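Local atomic coordinates of galactose-1-phosphate uridylyltransferase (Pyrobaculum aerophilum str. IM2, PDB entry 6K9Z), a protein that probably transfers uridylyl groups between UDP-glucose and galactose 1-phosphate in sugar metabolism, binding zinc and, in this crystal, iron and UDP. Residues 159-162 with 163-167; 173-176 with 177-181; 184-188 with 189-193; 219-222 with 223-227; 298-301 with 302-306. The protein carries 1 engineered substitution. All coordinates share one frame; numbering follows the deposited sequence.

Contact 1. Residues 159-162 with 163-167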
# COMPACT_ATOMS: atom_id res chain seq x y z
N ALA A 159 -6.36 -7.00 -16.41
CA ALA A 159 -6.79 -8.39 -16.12
C ALA A 159 -8.24 -8.59 -16.61
O ALA A 159 -8.51 -9.67 -17.15
CB ALA A 159 -6.72 -8.70 -14.64
N SER A 160 -9.11 -7.61 -16.35
CA SER A 160 -10.55 -7.66 -16.69
C SER A 160 -10.71 -7.80 -18.21
O SER A 160 -11.50 -8.67 -18.69
CB SER A 160 -11.26 -6.47 -16.19
OG SER A 160 -11.29 -6.46 -14.78
N TYR A 161 -9.96 -7.01 -18.96
CA TYR A 161 -9.94 -7.02 -20.44
C TYR A 161 -9.50 -8.39 -20.95
O TYR A 161 -10.18 -9.01 -21.81
CB TYR A 161 -8.99 -5.94 -20.96
CG TYR A 161 -8.90 -5.95 -22.46
CD1 TYR A 161 -9.95 -5.46 -23.21
CD2 TYR A 161 -7.80 -6.45 -23.12
CE1 TYR A 161 -9.92 -5.47 -24.60
CE2 TYR A 161 -7.76 -6.47 -24.51
CZ TYR A 161 -8.80 -5.94 -25.25
OH TYR A 161 -8.73 -5.96 -26.62
N GLU A 162 -8.38 -8.89 -20.42
CA GLU A 162 -7.77 -10.16 -20.89
C GLU A 162 -8.77 -11.30 -20.64
O GLU A 162 -8.86 -12.21 -21.49
CB GLU A 162 -6.42 -10.44 -20.20
CG GLU A 162 -5.31 -9.50 -20.67
CD GLU A 162 -3.91 -9.74 -20.10
OE1 GLU A 162 -3.63 -10.84 -19.59
OE2 GLU A 162 -3.07 -8.84 -20.22
N TRP A 163 -9.43 -11.28 -19.49
CA TRP A 163 -10.43 -12.30 -19.11
C TRP A 163 -11.57 -12.28 -20.13
O TRP A 163 -11.95 -13.35 -20.61
CB TRP A 163 -10.98 -12.08 -17.71
CG TRP A 163 -12.23 -12.90 -17.52
CD1 TRP A 163 -13.50 -12.62 -17.97
CD2 TRP A 163 -12.32 -14.15 -16.86
NE1 TRP A 163 -14.38 -13.62 -17.64
CE2 TRP A 163 -13.68 -14.58 -16.96
CE3 TRP A 163 -11.39 -14.95 -16.20
CZ2 TRP A 163 -14.13 -15.77 -16.43
CZ3 TRP A 163 -11.83 -16.13 -15.68
CH2 TRP A 163 -13.18 -16.53 -15.79
N TYR A 164 -12.09 -11.07 -20.39
CA TYR A 164 -13.25 -10.80 -21.28
C TYR A 164 -12.94 -11.30 -22.70
O TYR A 164 -13.79 -12.01 -23.34
CB TYR A 164 -13.57 -9.30 -21.26
CG TYR A 164 -14.79 -8.92 -22.04
CD1 TYR A 164 -16.04 -8.94 -21.44
CD2 TYR A 164 -14.69 -8.54 -23.36
CE1 TYR A 164 -17.17 -8.61 -22.16
CE2 TYR A 164 -15.82 -8.24 -24.10
CZ TYR A 164 -17.07 -8.26 -23.49
OH TYR A 164 -18.19 -7.94 -24.21
N VAL A 165 -11.76 -10.94 -23.20
CA VAL A 165 -11.30 -11.37 -24.53
C VAL A 165 -11.12 -12.89 -24.53
O VAL A 165 -11.43 -13.46 -25.54
CB VAL A 165 -10.01 -10.65 -24.96
CG1 VAL A 165 -9.40 -11.31 -26.21
CG2 VAL A 165 -10.30 -9.17 -25.16
N LYS A 166 -10.47 -13.45 -23.51
CA LYS A 166 -10.25 -14.92 -23.42
C LYS A 166 -11.54 -15.71 -23.15
O LYS A 166 -11.75 -16.72 -23.83
CB LYS A 166 -9.19 -15.23 -22.37
CG LYS A 166 -8.81 -16.70 -22.23
CD LYS A 166 -7.40 -16.92 -21.72
CE LYS A 166 -7.10 -18.37 -21.42
NZ LYS A 166 -7.73 -18.81 -20.15
N HIS A 167 -12.38 -15.25 -22.21
CA HIS A 167 -13.57 -16.03 -21.78
C HIS A 167 -14.91 -15.54 -22.36
O HIS A 167 -15.88 -16.31 -22.26
CB HIS A 167 -13.56 -16.21 -20.25
CG HIS A 167 -12.38 -16.97 -19.74
ND1 HIS A 167 -11.30 -16.35 -19.14
CD2 HIS A 167 -12.12 -18.29 -19.72
CE1 HIS A 167 -10.42 -17.26 -18.78
NE2 HIS A 167 -10.90 -18.46 -19.12

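Contact 2. Residues 173-176 with 177-181. With ZN (zinc ion), chain D.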
# COMPACT_ATOMS: atom_id res chain seq x y z
N CYS A 173 -19.07 -9.50 -13.39
CA CYS A 173 -20.49 -9.94 -13.45
C CYS A 173 -20.55 -11.38 -12.85
O CYS A 173 -21.52 -11.72 -12.07
CB CYS A 173 -21.01 -9.91 -14.89
SG CYS A 173 -21.67 -8.27 -15.38
N ARG A 174 -19.60 -12.21 -13.25
CA ARG A 174 -19.57 -13.65 -12.83
C ARG A 174 -19.38 -13.71 -11.31
O ARG A 174 -20.06 -14.47 -10.65
CB ARG A 174 -18.47 -14.36 -13.61
CG ARG A 174 -18.68 -14.33 -15.12
CD ARG A 174 -19.74 -15.32 -15.59
NE ARG A 174 -19.64 -16.60 -14.87
CZ ARG A 174 -18.61 -17.47 -14.93
NH1 ARG A 174 -17.54 -17.21 -15.67
NH2 ARG A 174 -18.66 -18.60 -14.23
N ILE A 175 -18.47 -12.92 -10.77
CA ILE A 175 -18.20 -12.88 -9.31
C ILE A 175 -19.46 -12.41 -8.55
O ILE A 175 -19.92 -13.09 -7.59
CB ILE A 175 -16.94 -12.06 -9.02
CG1 ILE A 175 -15.68 -12.77 -9.49
CG2 ILE A 175 -16.90 -11.74 -7.53
CD1 ILE A 175 -14.41 -11.94 -9.43
N VAL A 176 -20.09 -11.33 -9.04
CA VAL A 176 -21.26 -10.74 -8.34
C VAL A 176 -22.38 -11.79 -8.32
O VAL A 176 -23.01 -11.92 -7.27
CB VAL A 176 -21.69 -9.43 -9.03
CG1 VAL A 176 -23.03 -8.94 -8.51
CG2 VAL A 176 -20.61 -8.36 -8.90
N GLU A 177 -22.58 -12.53 -9.41
CA GLU A 177 -23.70 -13.52 -9.51
C GLU A 177 -23.45 -14.62 -8.47
O GLU A 177 -24.45 -15.08 -7.90
CB GLU A 177 -23.88 -14.04 -10.93
CG GLU A 177 -24.82 -15.25 -11.02
CD GLU A 177 -26.27 -15.02 -10.60
OE1 GLU A 177 -26.65 -13.84 -10.34
OE2 GLU A 177 -27.04 -15.99 -10.51
N LYS A 178 -22.21 -15.11 -8.37
CA LYS A 178 -21.81 -16.23 -7.47
C LYS A 178 -21.86 -15.89 -5.97
O LYS A 178 -22.17 -16.81 -5.18
CB LYS A 178 -20.42 -16.75 -7.85
CG LYS A 178 -20.34 -17.46 -9.20
CD LYS A 178 -19.11 -18.33 -9.33
CE LYS A 178 -19.07 -19.10 -10.64
NZ LYS A 178 -20.10 -20.16 -10.68
N GLU A 179 -21.54 -14.66 -5.58
CA GLU A 179 -21.41 -14.35 -4.13
C GLU A 179 -22.70 -14.66 -3.36
O GLU A 179 -23.75 -14.12 -3.73
CB GLU A 179 -20.98 -12.90 -3.95
CG GLU A 179 -19.53 -12.67 -4.33
CD GLU A 179 -18.54 -13.38 -3.42
OE1 GLU A 179 -17.50 -13.83 -3.93
OE2 GLU A 179 -18.82 -13.48 -2.22
N GLU A 180 -22.58 -15.53 -2.36
CA GLU A 180 -23.69 -15.89 -1.44
C GLU A 180 -23.15 -16.02 -0.01
O GLU A 180 -23.64 -15.31 0.88
CB GLU A 180 -24.42 -17.14 -1.92
CG GLU A 180 -25.35 -16.87 -3.08
CD GLU A 180 -26.36 -15.76 -2.86
OE1 GLU A 180 -26.83 -15.61 -1.71
OE2 GLU A 180 -26.70 -15.07 -3.83
N LYS A 181 -22.14 -16.88 0.18
CA LYS A 181 -21.55 -17.19 1.51
C LYS A 181 -20.94 -15.94 2.15
O LYS A 181 -21.06 -15.80 3.37
CB LYS A 181 -20.47 -18.27 1.35
CG LYS A 181 -19.90 -18.81 2.65
CD LYS A 181 -18.65 -19.65 2.47
CE LYS A 181 -18.59 -20.36 1.14
NZ LYS A 181 -18.27 -21.80 1.30
ZN ZN D . -19.92 -6.77 -15.35

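Contact 3. Residues 184-188 with 189-193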
# COMPACT_ATOMS: atom_id res chain seq x y z
N VAL A 184 -22.78 -9.73 2.59
CA VAL A 184 -23.16 -9.12 3.89
C VAL A 184 -24.47 -8.33 3.74
O VAL A 184 -25.17 -8.19 4.74
CB VAL A 184 -22.03 -8.26 4.47
CG1 VAL A 184 -20.81 -9.12 4.75
CG2 VAL A 184 -21.75 -7.07 3.60
N PHE A 185 -24.78 -7.83 2.53
CA PHE A 185 -26.00 -7.03 2.30
C PHE A 185 -26.31 -7.01 0.81
O PHE A 185 -25.39 -7.02 -0.04
CB PHE A 185 -25.85 -5.62 2.87
CG PHE A 185 -27.01 -4.73 2.53
CD1 PHE A 185 -28.22 -4.88 3.20
CD2 PHE A 185 -26.94 -3.76 1.54
CE1 PHE A 185 -29.32 -4.08 2.90
CE2 PHE A 185 -28.06 -3.01 1.19
CZ PHE A 185 -29.24 -3.17 1.88
N GLN A 186 -27.60 -6.96 0.47
CA GLN A 186 -27.97 -6.69 -0.92
C GLN A 186 -29.31 -5.99 -0.91
O GLN A 186 -30.10 -6.14 0.04
CB GLN A 186 -27.98 -7.97 -1.75
CG GLN A 186 -29.17 -8.87 -1.42
CD GLN A 186 -29.11 -10.13 -2.24
OE1 GLN A 186 -28.97 -10.07 -3.46
NE2 GLN A 186 -29.21 -11.28 -1.57
N ASN A 187 -29.51 -5.21 -1.96
CA ASN A 187 -30.81 -4.57 -2.26
C ASN A 187 -31.15 -4.87 -3.72
O ASN A 187 -30.55 -5.78 -4.34
CB ASN A 187 -30.93 -3.13 -1.76
CG ASN A 187 -29.92 -2.18 -2.35
OD1 ASN A 187 -29.41 -2.42 -3.44
ND2 ASN A 187 -29.63 -1.11 -1.65
N ARG A 188 -32.12 -4.17 -4.27
CA ARG A 188 -32.52 -4.51 -5.65
C ARG A 188 -31.39 -4.21 -6.61
O ARG A 188 -31.45 -4.81 -7.68
CB ARG A 188 -33.76 -3.72 -6.07
CG ARG A 188 -35.00 -4.17 -5.32
CD ARG A 188 -36.19 -3.33 -5.62
NE ARG A 188 -37.35 -3.93 -4.99
CZ ARG A 188 -38.59 -3.63 -5.30
NH1 ARG A 188 -38.81 -2.68 -6.19
NH2 ARG A 188 -39.62 -4.27 -4.75
N ASN A 189 -30.46 -3.30 -6.29
CA ASN A 189 -29.51 -2.81 -7.32
C ASN A 189 -28.05 -3.09 -6.95
O ASN A 189 -27.19 -2.88 -7.85
CB ASN A 189 -29.73 -1.34 -7.67
CG ASN A 189 -30.94 -1.18 -8.58
OD1 ASN A 189 -30.91 -1.74 -9.67
ND2 ASN A 189 -31.98 -0.44 -8.19
N TRP A 190 -27.77 -3.51 -5.72
CA TRP A 190 -26.37 -3.62 -5.19
C TRP A 190 -26.18 -4.89 -4.37
O TRP A 190 -27.13 -5.38 -3.74
CB TRP A 190 -25.98 -2.38 -4.40
CG TRP A 190 -26.05 -1.15 -5.25
CD1 TRP A 190 -27.16 -0.38 -5.47
CD2 TRP A 190 -24.98 -0.56 -6.01
NE1 TRP A 190 -26.86 0.62 -6.34
CE2 TRP A 190 -25.54 0.57 -6.66
CE3 TRP A 190 -23.59 -0.76 -6.07
CZ2 TRP A 190 -24.76 1.41 -7.47
CZ3 TRP A 190 -22.84 0.05 -6.90
CH2 TRP A 190 -23.42 1.12 -7.58
N LYS A 191 -24.98 -5.47 -4.48
CA LYS A 191 -24.52 -6.54 -3.60
C LYS A 191 -23.23 -6.05 -2.92
O LYS A 191 -22.31 -5.58 -3.62
CB LYS A 191 -24.14 -7.77 -4.42
CG LYS A 191 -25.24 -8.68 -4.80
CD LYS A 191 -24.63 -10.12 -5.00
CE LYS A 191 -25.68 -11.15 -5.19
NZ LYS A 191 -25.08 -12.48 -5.43
N ALA A 192 -23.16 -6.22 -1.61
CA ALA A 192 -21.97 -5.97 -0.79
C ALA A 192 -21.48 -7.30 -0.21
O ALA A 192 -22.29 -8.00 0.40
CB ALA A 192 -22.39 -5.04 0.32
N PHE A 193 -20.24 -7.67 -0.44
CA PHE A 193 -19.70 -8.99 -0.06
C PHE A 193 -18.25 -8.80 0.34
O PHE A 193 -17.58 -7.86 -0.12
CB PHE A 193 -19.90 -10.03 -1.18
CG PHE A 193 -19.23 -9.67 -2.48
CD1 PHE A 193 -17.92 -10.04 -2.72
CD2 PHE A 193 -19.90 -8.93 -3.45
CE1 PHE A 193 -17.30 -9.72 -3.91
CE2 PHE A 193 -19.25 -8.58 -4.62
CZ PHE A 193 -17.97 -9.01 -4.87

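Contact 4. Residues 219-222 with 223-227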
# COMPACT_ATOMS: atom_id res chain seq x y z
N THR A 219 -28.64 5.06 -12.75
CA THR A 219 -29.96 5.70 -12.71
C THR A 219 -30.23 6.29 -11.34
O THR A 219 -29.55 5.90 -10.38
CB THR A 219 -31.07 4.69 -13.06
OG1 THR A 219 -31.08 3.72 -12.02
CG2 THR A 219 -30.80 4.05 -14.41
N ASP A 220 -31.27 7.12 -11.24
CA ASP A 220 -31.60 7.74 -9.94
C ASP A 220 -31.92 6.65 -8.91
O ASP A 220 -31.46 6.77 -7.72
CB ASP A 220 -32.79 8.67 -10.06
CG ASP A 220 -32.94 9.47 -8.79
OD1 ASP A 220 -32.08 10.36 -8.57
OD2 ASP A 220 -33.88 9.18 -7.99
N GLU A 221 -32.63 5.63 -9.34
CA GLU A 221 -32.98 4.51 -8.44
C GLU A 221 -31.70 3.79 -7.97
O GLU A 221 -31.60 3.33 -6.81
CB GLU A 221 -33.85 3.52 -9.20
CG GLU A 221 -34.55 2.55 -8.29
CD GLU A 221 -35.67 3.16 -7.44
OE1 GLU A 221 -36.13 4.30 -7.79
OE2 GLU A 221 -36.09 2.49 -6.42
N GLU A 222 -30.79 3.52 -8.90
CA GLU A 222 -29.51 2.86 -8.56
C GLU A 222 -28.77 3.73 -7.56
O GLU A 222 -28.17 3.18 -6.64
CB GLU A 222 -28.71 2.56 -9.82
CG GLU A 222 -29.26 1.41 -10.64
CD GLU A 222 -28.49 1.29 -11.94
OE1 GLU A 222 -28.37 2.30 -12.64
OE2 GLU A 222 -27.84 0.26 -12.12
N VAL A 223 -28.78 5.04 -7.73
CA VAL A 223 -28.05 5.91 -6.77
C VAL A 223 -28.71 5.87 -5.39
O VAL A 223 -27.99 5.87 -4.39
CB VAL A 223 -27.91 7.32 -7.34
CG1 VAL A 223 -27.36 8.29 -6.29
CG2 VAL A 223 -27.00 7.26 -8.56
N ALA A 224 -30.03 5.88 -5.30
CA ALA A 224 -30.75 5.74 -4.02
C ALA A 224 -30.35 4.41 -3.37
O ALA A 224 -30.02 4.40 -2.18
CB ALA A 224 -32.24 5.84 -4.23
N ASP A 225 -30.28 3.34 -4.14
CA ASP A 225 -29.96 2.00 -3.57
C ASP A 225 -28.48 1.98 -3.17
O ASP A 225 -28.13 1.26 -2.21
CB ASP A 225 -30.39 0.91 -4.55
CG ASP A 225 -31.87 0.55 -4.52
OD1 ASP A 225 -32.56 1.01 -3.57
OD2 ASP A 225 -32.32 -0.06 -5.49
N LEU A 226 -27.62 2.67 -3.91
CA LEU A 226 -26.18 2.85 -3.55
C LEU A 226 -26.08 3.55 -2.19
O LEU A 226 -25.29 3.05 -1.33
CB LEU A 226 -25.43 3.64 -4.62
CG LEU A 226 -23.96 3.90 -4.30
CD1 LEU A 226 -23.25 2.57 -3.93
CD2 LEU A 226 -23.28 4.61 -5.46
N ALA A 227 -26.77 4.67 -2.01
CA ALA A 227 -26.74 5.38 -0.72
C ALA A 227 -27.08 4.39 0.40
O ALA A 227 -26.41 4.38 1.45
CB ALA A 227 -27.66 6.55 -0.73
O HOH W 1 -34.79 0.14 -6.25

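Contact 5. Residues 298-301 with 302-306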
# COMPACT_ATOMS: atom_id res chain seq x y z
N PRO A 298 -11.69 -14.68 5.16
CA PRO A 298 -12.74 -13.84 4.60
C PRO A 298 -14.15 -14.35 4.91
O PRO A 298 -15.04 -13.55 5.05
CB PRO A 298 -12.39 -13.83 3.11
CG PRO A 298 -10.88 -13.98 3.06
CD PRO A 298 -10.58 -14.91 4.22
N GLU A 299 -14.32 -15.66 4.92
CA GLU A 299 -15.65 -16.31 5.17
C GLU A 299 -16.09 -16.02 6.61
O GLU A 299 -17.24 -15.63 6.81
CB GLU A 299 -15.57 -17.79 4.86
CG GLU A 299 -15.32 -18.06 3.38
CD GLU A 299 -13.87 -17.84 2.93
OE1 GLU A 299 -12.94 -18.13 3.71
OE2 GLU A 299 -13.68 -17.33 1.82
N GLU A 300 -15.20 -16.17 7.58
CA GLU A 300 -15.55 -15.85 8.99
C GLU A 300 -15.79 -14.34 9.11
O GLU A 300 -16.75 -13.95 9.77
CB GLU A 300 -14.44 -16.28 9.96
CG GLU A 300 -14.73 -15.94 11.41
CD GLU A 300 -13.78 -16.50 12.46
OE1 GLU A 300 -13.04 -17.48 12.18
OE2 GLU A 300 -13.79 -15.96 13.59
N THR A 301 -14.97 -13.51 8.47
CA THR A 301 -15.13 -12.04 8.56
C THR A 301 -16.49 -11.63 7.94
O THR A 301 -17.21 -10.84 8.56
CB THR A 301 -13.89 -11.31 8.05
OG1 THR A 301 -12.82 -11.69 8.93
CG2 THR A 301 -14.14 -9.82 8.06
N ALA A 302 -16.85 -12.16 6.77
CA ALA A 302 -18.20 -11.91 6.21
C ALA A 302 -19.30 -12.26 7.24
O ALA A 302 -20.27 -11.49 7.37
CB ALA A 302 -18.33 -12.68 4.95
N ALA A 303 -19.21 -13.41 7.91
CA ALA A 303 -20.27 -13.86 8.84
C ALA A 303 -20.40 -12.82 9.97
O ALA A 303 -21.55 -12.48 10.39
CB ALA A 303 -19.96 -15.24 9.39
N ARG A 304 -19.26 -12.36 10.48
CA ARG A 304 -19.24 -11.38 11.61
C ARG A 304 -19.79 -10.02 11.18
O ARG A 304 -20.61 -9.40 11.91
CB ARG A 304 -17.82 -11.18 12.15
CG ARG A 304 -17.34 -12.34 12.98
CD ARG A 304 -15.89 -12.07 13.37
NE ARG A 304 -15.65 -10.93 14.28
CZ ARG A 304 -15.09 -9.73 13.96
NH1 ARG A 304 -14.70 -9.47 12.71
NH2 ARG A 304 -14.92 -8.82 14.92
N ILE A 305 -19.40 -9.56 9.99
CA ILE A 305 -19.92 -8.27 9.45
C ILE A 305 -21.42 -8.41 9.28
O ILE A 305 -22.16 -7.51 9.70
CB ILE A 305 -19.21 -7.88 8.14
CG1 ILE A 305 -17.73 -7.60 8.38
CG2 ILE A 305 -19.90 -6.71 7.46
CD1 ILE A 305 -16.98 -7.30 7.15
N LYS A 306 -21.85 -9.50 8.66
CA LYS A 306 -23.29 -9.71 8.37
C LYS A 306 -24.08 -9.70 9.68
O LYS A 306 -25.19 -9.05 9.71
CB LYS A 306 -23.53 -10.96 7.53
CG LYS A 306 -24.96 -11.14 7.03
CD LYS A 306 -25.05 -12.47 6.35
CE LYS A 306 -25.94 -12.45 5.14
NZ LYS A 306 -27.34 -12.50 5.60

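Contact 1. Residues 159-162 with 163-167
W163 N to A159 O, Y164 N to S160 O, V165 N to Y161 O and K166 N to E162 O are successive i to i+4 hydrogen bonds of 2.9 to 3.0 Å, which define the closing turns of an alpha helix. The bond from V165 is the straightest, 169° at its hydrogen, and runs nearly along the C=O axis. The same pair of residues meets through its side chains. V165 CG2 sits over one face of the Y161 ring, 3.8 Å from the centroid and 20° off the ring normal, which meets the geometry of a CH-pi contact. The methyl is displaced toward the hydroxyl end, and its nearest ring atom is Y161 CZ at 3.6 Å. With CG anti to the backbone N (chi1 178°), the Y161 ring turns forward along the helix, where that methyl lies one turn on. V165 CG2 also touches Y161 O at 3.4 Å, so the methyl rests against both the ring and the carbonyl of the same residue. W163 CB packs on A159 O at 3.5 Å, while its indole leads off the helix and takes H167 ND1 over one face. S160 is buried, and its OG bonds to E156 O and H172 NE2; E156, whose side chain binds the iron, lies one turn earlier in the same helix. Q158 NE2 holds E162 OE2. Around the helix, Y262 meets the Y161 ring edge-to-face, the W163 indole lies on L171 and R174 of helix 171-178, and A159 and S160 pack on F8 of the second subunit.

Contact 2. Residues 173-176 with 177-181
This is an i to i+4 contact along helix 171-178 and across its C-terminal end, on a helix whose first turn carries C173, the second cysteine of a CxxC pair in a Cys2His2 zinc site; C170 lies just before the helix. C173 SG binds the zinc ion at 2.3 Å, and C170, H211 and H264 complete the tetrad. Since C173 O accepts from E177 N at 3.0 Å, the metal ligand is also fixed through its backbone. K178 N to R174 O and E179 N to I175 O continue the pattern; E179 then leaves helical geometry with psi at 122°, and the chain departs. The R174 and K178 chains run alongside each other; bends at chi2 (-76°) and chi3 (-41°) bring the R174 guanidinium next to K178, whose CE is 3.6 Å from R174 NH2. The two cationic ends, R174 NH2 and K178 NZ, are 4.1 Å apart, a proximity that is probably mildly unfavourable. L67 of the second subunit packs against both residues, and Y68 of that subunit against I175 and E179. At the C-terminal end, K191 NZ from strand 190-193 donates hydrogen bonds to V176 O and E179 O, where a positive charge would probably suit the helix dipole. E179 forms a salt bridge to R182, and E179 CG rests 3.3 Å from I175 O.

Contact 3. Residues 184-188 with 189-193
V184 and F185 both face A192 in a classic beta bulge, set in the antiparallel hairpin of strands 183-186 and 190-193, whose short axes run at 176° and approach to 4.8 Å. A192 O accepts both V184 N at 2.8 Å and the longer F185 N at 3.3 Å, while A192 N returns a bond of 2.8 Å to F185 O. The bulge brings V184 CG2 within 3.9 Å of A192 CB. Q186 and K191 form the next, non-hydrogen-bonded pair, their side chains running alongside one another. Beyond it N187 N bonds to W190 O at 3.0 Å, and the chain reverses through R188 and N189. An Asx turn stabilises this reversal: N187 OD1 accepts N189 N at 3.2 Å, with a donor tilted 31° from the amide carbonyl plane, and more weakly W190 N. N187 CG stands between its own N and carbonyl carbon (chi1 61°), the crowded position, which swings OD1 over the turn and to the edge of the W190 ring. The other end of the amide, ND2, reaches D225 O and E228 OE1 in helix 220-240. A leucine here would probably leave N189 N and D225 O without their amide partners and make the turn less rigid. N189 ND2 adds a bond to D225 OD2. Strand 190-193 pairs onward with 202-208; the W190 indole wedges between that strand and helix 220-240, and V184 and F185 lie against helix 298-309.

Contact 4. Residues 219-222 with 223-227
V223, E222 and E221 carry most of this contact in the first turns of helix 220-240. V223 N bonds to T219 O at 2.9 Å, and V223 CG2, anti to the carbonyl carbon, lies back against that same oxygen at 3.4 Å. One turn further, L226 N reaches E222 O at 2.8 Å. E222 also closes a capping box with T219: E222 N donates to T219 OG1 at 3.1 Å, while T219 N donates to E222 OE1 at 2.8 Å and 174°, on the anti lone pair of that oxygen. T219 OG1 is a second donor to OE1, 20° out of the carboxylate plane, so the oxygen is gripped twice by the N-cap residue. E222 OE2 meanwhile makes a salt bridge with R212. An alanine here would probably leave T219 N and R212 without their acceptor and let the N-cap fray. E221 works differently: D225 N binds E221 O, and one water donates to both E221 OE2 at 2.7 Å and D225 OD2 (which N189 also holds) at 2.6 Å, bridging two carboxylates that would otherwise probably repel. The remaining faces belong to the fold: V223 and L226 pack on L103 of helix 96-114, D220 pairs with K100 there, and the W190 indole of strand 190-193 sits by L226, its NE1 bonded to E222 O.

Contact 5. Residues 298-301 with 302-306
A302 closes the first turn of helix 298-309: its N bonds to P298 O at 2.9 Å, and its CB presses on the same oxygen at 3.4 Å. A303 follows with N on E299 O, the longest of the four bonds at 3.2 Å, and CB beside E300 O. R304 N binds E300 O, but its side chain makes no ion pair with E300. E300 OE2 and R304 NE are 5.4 Å apart, too far for one; the chain bends at chi3 (66°), and the guanidinium turns to H202 on strand 202-208, where NH1 is hydrogen-bonded to NE2. I305 N closes on T301 O at 2.9 Å. Its CG1 lies anti to the carbonyl carbon (chi1 -65°) and therefore reaches back over T301 O at 3.3 Å, and CD1 meets T301 CG2 at 3.9 Å, the two side chains crossing. K306 N ends the segment on A302 O. The T301 methyl and I305 meet on the flank that faces strand 202-208, where both residues touch H202 and I305 also touches V204. The charged ends of E299 and R304 find their partners outside the segments: E299 is salt-bridged to R182 and to R4 of the second subunit, so a single carboxylate probably balances two positive charges and helps join the subunits.

Overall arrangement
The five contacts follow one another in sequence, all within the C-terminal domain of the family. Contacts 1 and 2 sit on consecutive helices, 151-167 and 171-178, with centres 17 Å apart, the second carrying a zinc ligand. Contact 3 is the hairpin at one edge of the nine-stranded sheet and touches contacts 2, 4 and 5, its centre lying 11 Å, 12 Å and 15 Å from theirs. Contact 4 is on helix 220-240 and contact 5 on helix 298-309. Contact 2 in turn touches 1, 3 and 5. The centres of contacts 1 and 5 are about 29 Å apart, yet both reach the second subunit, as does contact 2. The edge strands are therefore clasped by three helices, with the dimer interface alongside.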